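Local coordinates for RNA-binding protein (Porphyromonas gingivalis W83, PDB 7JLY), which probably binds RNA through a single RNA recognition motif and can also bind calcium, at residues S2-Y6 against A57-I61. Sequence-based numbering, arbitrary orientation.
Sequences SMNIY and ARRAI
M3 lies along A57, with M3 CB 3.6 Å from A57 CB and M3 SD 3.8 Å from that A57 atom. With CG anti to the backbone N (chi1 177°) the chain runs out from the strand toward the helix; the bend at chi3 (-61°) then carries CE over one face of the R58 guanidinium, 3.5 Å above the plane and offset toward its rim. The M3 side chain crosses those of R58 and I61 at about a right angle, I61 CD1 standing 4.1 Å from M3 SD. I5, two residues on and on the same side of the strand, brings CD1 to 3.9 Å from A57 CB, while its CG2 faces I61 CG1. This is the packing of an RNA recognition motif: central strand 3-8 meets helix 54-64 on the helix-covered side of the sheet, the axes of segments 3-6 and 57-61 approaching to 9.7 Å at 18°. Y6 points to the other side, where it meets F46 and F48. L23 of helix 16-23 adjoins I5 and A60; M51 and V76 from the flanking strands extend the apolar layer. R58 NH2 forms a salt bridge with OE1 of E54, a calcium ligand in a crystal structure of this protein though not in this chain; this bond probably limits rotation of the guanidinium.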
ATOM      1  N   SER A   2      -0.231   7.429 -13.521  1.00 26.43           N
ATOM      2  CA  SER A   2       0.312   6.917 -12.264  1.00 26.33           C
ATOM      3  C   SER A   2      -0.635   7.236 -11.120  1.00 28.97           C
ATOM      4  O   SER A   2      -1.386   8.209 -11.193  1.00 27.47           O
ATOM      5  CB  SER A   2       1.682   7.540 -11.989  1.00 30.33           C
ATOM      6  OG  SER A   2       2.604   6.556 -11.565  1.00 41.11           O
ATOM      7  N   MET A   3      -0.612   6.423 -10.068  1.00 21.92           N
ATOM      8  CA  MET A   3      -1.275   6.798  -8.822  1.00 23.37           C
ATOM      9  C   MET A   3      -0.502   6.271  -7.622  1.00 21.49           C
ATOM     10  O   MET A   3      -0.077   5.116  -7.597  1.00 20.65           O
ATOM     11  CB  MET A   3      -2.725   6.296  -8.765  1.00 23.23           C
ATOM     12  CG  MET A   3      -3.399   6.621  -7.422  1.00 26.37           C
ATOM     13  SD  MET A   3      -5.205   6.487  -7.397  1.00 34.02           S
ATOM     14  CE  MET A   3      -5.650   7.697  -8.635  1.00 35.30           C
ATOM     15  N   ASN A   4      -0.332   7.147  -6.636  1.00 19.61           N
ATOM     16  CA  ASN A   4       0.250   6.816  -5.345  1.00 20.98           C
ATOM     17  C   ASN A   4      -0.870   6.357  -4.422  1.00 17.70           C
ATOM     18  O   ASN A   4      -1.911   7.014  -4.335  1.00 20.01           O
ATOM     19  CB  ASN A   4       0.971   8.041  -4.770  1.00 22.40           C
ATOM     20  CG  ASN A   4       1.975   7.698  -3.665  1.00 22.51           C
ATOM     21  OD1 ASN A   4       2.514   6.589  -3.597  1.00 21.05           O
ATOM     22  ND2 ASN A   4       2.239   8.679  -2.800  1.00 20.83           N
ATOM     23  N   ILE A   5      -0.664   5.224  -3.759  1.00 18.57           N
ATOM     24  CA  ILE A   5      -1.682   4.641  -2.898  1.00 19.09           C
ATOM     25  C   ILE A   5      -1.157   4.528  -1.488  1.00 18.37           C
ATOM     26  O   ILE A   5      -0.100   3.945  -1.261  1.00 16.59           O
ATOM     27  CB  ILE A   5      -2.115   3.239  -3.381  1.00 19.27           C
ATOM     28  CG1 ILE A   5      -2.534   3.291  -4.854  1.00 18.07           C
ATOM     29  CG2 ILE A   5      -3.255   2.694  -2.509  1.00 16.59           C
ATOM     30  CD1 ILE A   5      -2.925   1.953  -5.422  1.00 20.62           C
ATOM     31  N   TYR A   6      -1.902   5.104  -0.549  1.00 14.87           N
ATOM     32  CA  TYR A   6      -1.625   4.974   0.873  1.00 16.66           C
ATOM     33  C   TYR A   6      -2.193   3.656   1.375  1.00 18.10           C
ATOM     34  O   TYR A   6      -3.362   3.379   1.141  1.00 17.29           O
ATOM     35  CB  TYR A   6      -2.256   6.145   1.637  1.00 16.13           C
ATOM     36  CG  TYR A   6      -1.979   6.204   3.133  1.00 17.17           C
ATOM     37  CD1 TYR A   6      -2.716   5.434   4.028  1.00 17.04           C
ATOM     38  CD2 TYR A   6      -1.002   7.057   3.651  1.00 18.02           C
ATOM     39  CE1 TYR A   6      -2.486   5.498   5.398  1.00 17.37           C
ATOM     40  CE2 TYR A   6      -0.762   7.126   5.018  1.00 19.31           C
ATOM     41  CZ  TYR A   6      -1.508   6.348   5.889  1.00 20.11           C
ATOM     42  OH  TYR A   6      -1.279   6.411   7.251  1.00 15.95           O
ATOM     43  N   ALA A  57      -5.388   1.445 -10.291  1.00 17.66           N
ATOM     44  CA  ALA A  57      -5.232   1.872  -8.902  1.00 17.84           C
ATOM     45  C   ALA A  57      -6.592   2.158  -8.264  1.00 18.89           C
ATOM     46  O   ALA A  57      -6.873   1.709  -7.147  1.00 18.38           O
ATOM     47  CB  ALA A  57      -4.337   3.103  -8.822  1.00 17.85           C
ATOM     48  N   ARG A  58      -7.434   2.910  -8.969  1.00 18.27           N
ATOM     49  CA  ARG A  58      -8.783   3.197  -8.472  1.00 19.62           C
ATOM     50  C   ARG A  58      -9.578   1.910  -8.298  1.00 18.50           C
ATOM     51  O   ARG A  58     -10.353   1.778  -7.348  1.00 19.61           O
ATOM     52  CB  ARG A  58      -9.513   4.153  -9.415  1.00 19.97           C
ATOM     53  CG  ARG A  58      -8.851   5.525  -9.473  1.00 30.46           C
ATOM     54  CD  ARG A  58      -9.728   6.593 -10.122  1.00 39.74           C
ATOM     55  NE  ARG A  58      -9.077   7.904 -10.101  1.00 40.03           N
ATOM     56  CZ  ARG A  58      -8.349   8.394 -11.104  1.00 46.29           C
ATOM     57  NH1 ARG A  58      -8.183   7.685 -12.217  1.00 47.37           N
ATOM     58  NH2 ARG A  58      -7.787   9.595 -11.000  1.00 52.42           N
ATOM     59  N   ARG A  59      -9.380   0.961  -9.208  1.00 17.55           N
ATOM     60  CA  ARG A  59     -10.043  -0.338  -9.097  1.00 17.19           C
ATOM     61  C   ARG A  59      -9.560  -1.075  -7.848  1.00 18.74           C
ATOM     62  O   ARG A  59     -10.356  -1.674  -7.120  1.00 17.13           O
ATOM     63  CB  ARG A  59      -9.782  -1.181 -10.346  1.00 19.35           C
ATOM     64  CG  ARG A  59     -10.088  -2.652 -10.165  1.00 20.01           C
ATOM     65  CD  ARG A  59      -9.628  -3.447 -11.379  1.00 20.39           C
ATOM     66  NE  ARG A  59     -10.420  -3.109 -12.559  1.00 22.38           N
ATOM     67  CZ  ARG A  59     -11.582  -3.692 -12.842  1.00 23.62           C
ATOM     68  NH1 ARG A  59     -12.063  -4.628 -12.026  1.00 24.18           N
ATOM     69  NH2 ARG A  59     -12.256  -3.349 -13.930  1.00 23.63           N
ATOM     70  N   ALA A  60      -8.252  -1.031  -7.594  1.00 14.41           N
ATOM     71  CA  ALA A  60      -7.706  -1.725  -6.426  1.00 16.96           C
ATOM     72  C   ALA A  60      -8.280  -1.129  -5.146  1.00 17.44           C
ATOM     73  O   ALA A  60      -8.677  -1.852  -4.238  1.00 16.85           O
ATOM     74  CB  ALA A  60      -6.182  -1.662  -6.409  1.00 16.60           C
ATOM     75  N   ILE A  61      -8.343   0.198  -5.084  1.00 18.38           N
ATOM     76  CA  ILE A  61      -8.883   0.852  -3.900  1.00 16.76           C
ATOM     77  C   ILE A  61     -10.352   0.465  -3.682  1.00 19.25           C
ATOM     78  O   ILE A  61     -10.775   0.197  -2.558  1.00 19.56           O
ATOM     79  CB  ILE A  61      -8.735   2.388  -4.017  1.00 17.96           C
ATOM     80  CG1 ILE A  61      -7.264   2.776  -3.860  1.00 19.59           C
ATOM     81  CG2 ILE A  61      -9.623   3.109  -2.987  1.00 20.61           C
ATOM     82  CD1 ILE A  61      -6.913   4.120  -4.466  1.00 19.64           C
TER